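Protein F-93 (Sulfolobus virus 1, PDB 1TBX) probably acts as a homodimeric winged-helix transcription factor that recognises a palindromic or pseudo-palindromic DNA target. Local coordinates at residues T4-Y16 and V32-A46. Numbering follows the deposited sequence.
Sequences TPFFYPEAIVLAY and VNAEFPMSTATFYDA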
loop_
_atom_site.group_PDB
_atom_site.type_symbol
_atom_site.label_atom_id
_atom_site.label_comp_id
_atom_site.label_asym_id
_atom_site.label_seq_id
_atom_site.Cartn_x
_atom_site.Cartn_y
_atom_site.Cartn_z
ATOM N N THR A 4 9.734 -3.155 -4.112
ATOM C CA THR A 4 8.278 -3.405 -3.992
ATOM C C THR A 4 7.454 -2.117 -4.070
ATOM O O THR A 4 7.546 -1.267 -3.171
ATOM C CB THR A 4 7.934 -4.221 -2.716
ATOM O OG1 THR A 4 8.520 -5.522 -2.845
ATOM C CG2 THR A 4 6.430 -4.533 -2.616
ATOM N N PRO A 5 6.685 -1.972 -5.156
ATOM C CA PRO A 5 5.623 -0.933 -5.270
ATOM C C PRO A 5 4.569 -1.485 -4.332
ATOM O O PRO A 5 4.470 -2.714 -4.292
ATOM C CB PRO A 5 5.176 -1.059 -6.716
ATOM C CG PRO A 5 6.129 -2.066 -7.371
ATOM C CD PRO A 5 6.743 -2.878 -6.321
ATOM N N PHE A 6 3.767 -0.774 -3.572
ATOM C CA PHE A 6 2.903 0.314 -3.783
ATOM C C PHE A 6 2.699 0.438 -2.251
ATOM O O PHE A 6 2.095 1.390 -1.732
ATOM C CB PHE A 6 1.582 -0.276 -4.274
ATOM C CG PHE A 6 1.411 -0.290 -5.771
ATOM C CD1 PHE A 6 2.023 -1.253 -6.553
ATOM C CD2 PHE A 6 0.599 0.653 -6.400
ATOM C CE1 PHE A 6 1.865 -1.259 -7.946
ATOM C CE2 PHE A 6 0.436 0.642 -7.767
ATOM C CZ PHE A 6 1.071 -0.325 -8.547
ATOM N N PHE A 7 3.173 -0.613 -1.551
ATOM C CA PHE A 7 3.106 -0.789 -0.107
ATOM C C PHE A 7 4.490 -0.706 0.502
ATOM O O PHE A 7 5.455 -1.288 0.015
ATOM C CB PHE A 7 2.533 -2.170 0.254
ATOM C CG PHE A 7 1.353 -2.582 -0.588
ATOM C CD1 PHE A 7 1.531 -3.411 -1.688
ATOM C CD2 PHE A 7 0.074 -2.114 -0.307
ATOM C CE1 PHE A 7 0.436 -3.804 -2.488
ATOM C CE2 PHE A 7 -1.031 -2.493 -1.114
ATOM C CZ PHE A 7 -0.841 -3.344 -2.209
ATOM N N TYR A 8 4.578 0.029 1.589
ATOM C CA TYR A 8 5.759 0.042 2.403
ATOM C C TYR A 8 5.800 -1.234 3.249
ATOM O O TYR A 8 4.804 -1.969 3.320
ATOM C CB TYR A 8 5.670 1.236 3.322
ATOM C CG TYR A 8 6.136 2.534 2.737
ATOM C CD1 TYR A 8 5.224 3.473 2.230
ATOM C CD2 TYR A 8 7.474 2.859 2.726
ATOM C CE1 TYR A 8 5.654 4.692 1.738
ATOM C CE2 TYR A 8 7.905 4.054 2.235
ATOM C CZ TYR A 8 7.006 4.973 1.741
ATOM O OH TYR A 8 7.498 6.178 1.260
ATOM N N PRO A 9 6.936 -1.504 3.898
ATOM C CA PRO A 9 7.054 -2.692 4.763
ATOM C C PRO A 9 6.028 -2.793 5.881
ATOM O O PRO A 9 5.483 -3.876 6.138
ATOM C CB PRO A 9 8.451 -2.571 5.322
ATOM C CG PRO A 9 9.177 -1.927 4.163
ATOM C CD PRO A 9 8.215 -0.774 3.776
ATOM N N GLU A 10 5.757 -1.676 6.532
ATOM C CA GLU A 10 4.778 -1.638 7.601
ATOM C C GLU A 10 3.440 -2.207 7.125
ATOM O O GLU A 10 2.758 -2.953 7.853
ATOM C CB GLU A 10 4.666 -0.190 7.990
ATOM C CG GLU A 10 5.803 0.591 7.333
ATOM C CD GLU A 10 5.316 1.839 6.647
ATOM O OE1 GLU A 10 4.116 2.085 6.734
ATOM O OE2 GLU A 10 6.106 2.599 6.039
ATOM N N ALA A 11 3.077 -1.885 5.876
ATOM C CA ALA A 11 1.851 -2.414 5.283
ATOM C C ALA A 11 1.915 -3.931 5.083
ATOM O O ALA A 11 0.993 -4.649 5.455
ATOM C CB ALA A 11 1.524 -1.691 3.978
ATOM N N ILE A 12 2.994 -4.433 4.493
ATOM C CA ILE A 12 3.089 -5.878 4.293
ATOM C C ILE A 12 3.051 -6.629 5.634
ATOM O O ILE A 12 2.231 -7.553 5.806
ATOM C CB ILE A 12 4.345 -6.230 3.514
ATOM C CG1 ILE A 12 4.287 -5.519 2.171
ATOM C CG2 ILE A 12 4.416 -7.713 3.281
ATOM C CD1 ILE A 12 5.623 -5.307 1.543
ATOM N N VAL A 13 3.916 -6.214 6.567
ATOM C CA VAL A 13 4.088 -6.859 7.843
ATOM C C VAL A 13 2.740 -6.851 8.525
ATOM O O VAL A 13 2.257 -7.877 8.963
ATOM C CB VAL A 13 5.115 -6.119 8.672
ATOM C CG1 VAL A 13 5.136 -6.688 10.092
ATOM C CG2 VAL A 13 6.573 -6.126 7.951
ATOM N N LEU A 14 2.067 -5.717 8.534
ATOM C CA LEU A 14 0.743 -5.665 9.133
ATOM C C LEU A 14 -0.262 -6.683 8.531
ATOM O O LEU A 14 -0.947 -7.419 9.257
ATOM C CB LEU A 14 0.203 -4.226 9.043
ATOM C CG LEU A 14 -0.927 -3.929 10.030
ATOM C CD1 LEU A 14 -0.471 -4.343 11.414
ATOM C CD2 LEU A 14 -1.380 -2.452 9.972
ATOM N N ALA A 15 -0.351 -6.711 7.204
ATOM C CA ALA A 15 -1.254 -7.604 6.490
ATOM C C ALA A 15 -0.960 -9.038 6.861
ATOM O O ALA A 15 -1.863 -9.809 7.138
ATOM C CB ALA A 15 -1.076 -7.432 5.009
ATOM N N TYR A 16 0.317 -9.395 6.893
ATOM C CA TYR A 16 0.698 -10.775 7.148
ATOM C C TYR A 16 0.396 -11.244 8.563
ATOM O O TYR A 16 0.180 -12.445 8.811
ATOM C CB TYR A 16 2.154 -10.980 6.784
ATOM C CG TYR A 16 2.244 -11.272 5.322
ATOM C CD1 TYR A 16 2.040 -10.261 4.353
ATOM C CD2 TYR A 16 2.450 -12.588 4.880
ATOM C CE1 TYR A 16 2.087 -10.578 2.972
ATOM C CE2 TYR A 16 2.507 -12.914 3.515
ATOM C CZ TYR A 16 2.330 -11.924 2.574
ATOM O OH TYR A 16 2.385 -12.314 1.255
ATOM N N VAL A 32 6.850 -13.268 5.618
ATOM C CA VAL A 32 6.778 -12.041 4.854
ATOM C C VAL A 32 7.837 -12.137 3.766
ATOM O O VAL A 32 7.559 -11.993 2.555
ATOM C CB VAL A 32 7.017 -10.792 5.767
ATOM C CG1 VAL A 32 7.406 -9.569 4.982
ATOM C CG2 VAL A 32 5.761 -10.474 6.583
ATOM N N ASN A 33 9.055 -12.428 4.196
ATOM C CA ASN A 33 10.172 -12.449 3.304
ATOM C C ASN A 33 10.073 -13.464 2.139
ATOM O O ASN A 33 10.536 -13.189 1.024
ATOM C CB ASN A 33 11.409 -12.638 4.128
ATOM C CG ASN A 33 12.613 -12.679 3.287
ATOM O OD1 ASN A 33 13.043 -11.659 2.745
ATOM N ND2 ASN A 33 13.141 -13.876 3.094
ATOM N N ALA A 34 9.456 -14.613 2.421
ATOM C CA ALA A 34 9.114 -15.657 1.442
ATOM C C ALA A 34 8.242 -15.153 0.286
ATOM O O ALA A 34 8.160 -15.823 -0.733
ATOM C CB ALA A 34 8.397 -16.836 2.150
ATOM N N GLU A 35 7.598 -13.993 0.440
ATOM C CA GLU A 35 6.687 -13.471 -0.578
ATOM C C GLU A 35 7.044 -12.079 -1.051
ATOM O O GLU A 35 6.849 -11.749 -2.200
ATOM C CB GLU A 35 5.289 -13.358 0.003
ATOM C CG GLU A 35 4.703 -14.664 0.470
ATOM C CD GLU A 35 3.438 -15.027 -0.263
ATOM O OE1 GLU A 35 3.134 -14.396 -1.299
ATOM O OE2 GLU A 35 2.754 -15.959 0.173
ATOM N N PHE A 36 7.503 -11.253 -0.126
ATOM C CA PHE A 36 7.897 -9.897 -0.383
ATOM C C PHE A 36 9.275 -9.679 0.221
ATOM O O PHE A 36 9.376 -9.098 1.307
ATOM C CB PHE A 36 6.916 -8.995 0.328
ATOM C CG PHE A 36 5.613 -8.918 -0.345
ATOM C CD1 PHE A 36 4.536 -9.651 0.131
ATOM C CD2 PHE A 36 5.453 -8.123 -1.487
ATOM C CE1 PHE A 36 3.321 -9.588 -0.503
ATOM C CE2 PHE A 36 4.249 -8.063 -2.129
ATOM C CZ PHE A 36 3.163 -8.799 -1.634
ATOM N N PRO A 37 10.339 -10.128 -0.446
ATOM C CA PRO A 37 11.704 -10.097 0.159
ATOM C C PRO A 37 12.064 -8.743 0.791
ATOM O O PRO A 37 11.929 -7.691 0.160
ATOM C CB PRO A 37 12.629 -10.350 -1.021
ATOM C CG PRO A 37 11.769 -11.140 -1.967
ATOM C CD PRO A 37 10.345 -10.648 -1.823
HETATM N N MSE A 38 12.441 -8.757 2.058
HETATM C CA MSE A 38 13.004 -7.566 2.647
HETATM C C MSE A 38 14.105 -7.972 3.598
HETATM O O MSE A 38 14.287 -9.167 3.908
HETATM C CB MSE A 38 11.936 -6.713 3.309
HETATM C CG MSE A 38 11.654 -7.035 4.737
HETATM SE SE MSE A 38 9.780 -6.705 5.208
HETATM C CE MSE A 38 9.835 -5.251 6.419
ATOM N N SER A 39 14.887 -6.998 4.041
ATOM C CA SER A 39 15.939 -7.351 4.971
ATOM C C SER A 39 15.333 -7.377 6.369
ATOM O O SER A 39 14.171 -6.901 6.587
ATOM C CB SER A 39 17.065 -6.362 4.873
ATOM O OG SER A 39 16.712 -5.090 5.374
ATOM N N THR A 40 16.103 -7.938 7.296
ATOM C CA THR A 40 15.753 -7.934 8.711
ATOM C C THR A 40 15.815 -6.498 9.232
ATOM O O THR A 40 14.939 -6.079 9.978
ATOM C CB THR A 40 16.710 -8.807 9.513
ATOM O OG1 THR A 40 18.045 -8.286 9.339
ATOM C CG2 THR A 40 16.743 -10.286 8.976
ATOM N N ALA A 41 16.833 -5.735 8.839
ATOM C CA ALA A 41 16.816 -4.307 9.146
ATOM C C ALA A 41 15.445 -3.729 8.719
ATOM O O ALA A 41 14.672 -3.244 9.569
ATOM C CB ALA A 41 17.984 -3.547 8.476
ATOM N N THR A 42 15.107 -3.784 7.424
ATOM C CA THR A 42 13.841 -3.208 7.055
ATOM C C THR A 42 12.649 -3.850 7.821
ATOM O O THR A 42 11.789 -3.114 8.298
ATOM C CB THR A 42 13.631 -2.866 5.485
ATOM O OG1 THR A 42 12.319 -3.298 5.028
ATOM C CG2 THR A 42 14.680 -3.431 4.474
ATOM N N PHE A 43 12.636 -5.181 8.020
ATOM C CA PHE A 43 11.501 -5.822 8.745
ATOM C C PHE A 43 11.330 -5.321 10.163
ATOM O O PHE A 43 10.209 -5.004 10.558
ATOM C CB PHE A 43 11.571 -7.360 8.746
ATOM C CG PHE A 43 10.551 -8.032 9.649
ATOM C CD1 PHE A 43 9.366 -8.526 9.133
ATOM C CD2 PHE A 43 10.805 -8.205 11.039
ATOM C CE1 PHE A 43 8.389 -9.167 9.972
ATOM C CE2 PHE A 43 9.831 -8.827 11.903
ATOM C CZ PHE A 43 8.635 -9.313 11.370
ATOM N N TYR A 44 12.437 -5.268 10.917
ATOM C CA TYR A 44 12.412 -4.818 12.317
ATOM C C TYR A 44 12.064 -3.342 12.412
ATOM O O TYR A 44 11.338 -2.934 13.312
ATOM C CB TYR A 44 13.674 -5.238 13.127
ATOM C CG TYR A 44 13.524 -6.685 13.609
ATOM C CD1 TYR A 44 14.033 -7.748 12.877
ATOM C CD2 TYR A 44 12.802 -6.989 14.749
ATOM C CE1 TYR A 44 13.831 -9.093 13.291
ATOM C CE2 TYR A 44 12.622 -8.308 15.174
ATOM C CZ TYR A 44 13.129 -9.354 14.433
ATOM O OH TYR A 44 12.955 -10.653 14.856
ATOM N N ASP A 45 12.492 -2.555 11.440
ATOM C CA ASP A 45 12.089 -1.164 11.429
ATOM C C ASP A 45 10.567 -1.078 11.389
ATOM O O ASP A 45 9.955 -0.299 12.132
ATOM C CB ASP A 45 12.696 -0.463 10.245
ATOM C CG ASP A 45 13.894 0.329 10.620
ATOM O OD1 ASP A 45 14.389 0.218 11.787
ATOM O OD2 ASP A 45 14.415 1.110 9.795
ATOM N N ALA A 46 9.966 -1.918 10.553
ATOM C CA ALA A 46 8.537 -1.978 10.458
ATOM C C ALA A 46 7.879 -2.492 11.760
ATOM O O ALA A 46 6.833 -1.960 12.185
ATOM C CB ALA A 46 8.119 -2.822 9.231
#
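Glu10 and Ala46 bring the backbones together, their CA atoms 4.7 Å apart, where helix 9-16 crosses helix 40-46 at -72° with the axes 9.0 Å from each other. The methyl of Ala46 sits in this crossing, against Glu10 N, Pro9 CB and Val13 CG2. Val13 lies with CG1 anti to its backbone N (chi1 172°), which leaves CG2 to meet three neighbours at once: Ala46 CB, the CD1 corner of the Phe43 ring and the methyl of selenomethionine Met38. That selenomethionine bends at chi2 and chi3, and its CE touches both Val13 CG2 and Pro9 CB, its exact place doubtful, modelled too close to Phe43. Beside it, Thr42 OG1 lies against Pro9 CG.

This is the three-helix core of a winged-helix domain: helices 25-33 and 40-52 form the helix-turn-helix, and helix 9-17 packs across both. In winged-helix proteins the second of that pair is usually the recognition helix, a role helix 40-52 probably has here. Within the turn, Met38 N donates to Asn33 OD1 (3.0 Å), in the plane of the amide carbonyl, and Ser39 N-caps the next helix, its less surely placed OG accepting from Thr42 N.

Farther along, Val32 CG2 rests on Tyr16 CB at 3.6 Å, while its CG1 meets Ile12 CG2. The Phe36 ring has Ile12 CG1 over one face and the hydroxyl of Tyr16 at its edge, 3.4 Å from OH to Phe36 CE1; Thr4 CG2 comes in obliquely near CD2. Helix 71-94 closes over this end, with Ile84 on Phe36 and Lys81 making a cation-pi contact with Tyr16.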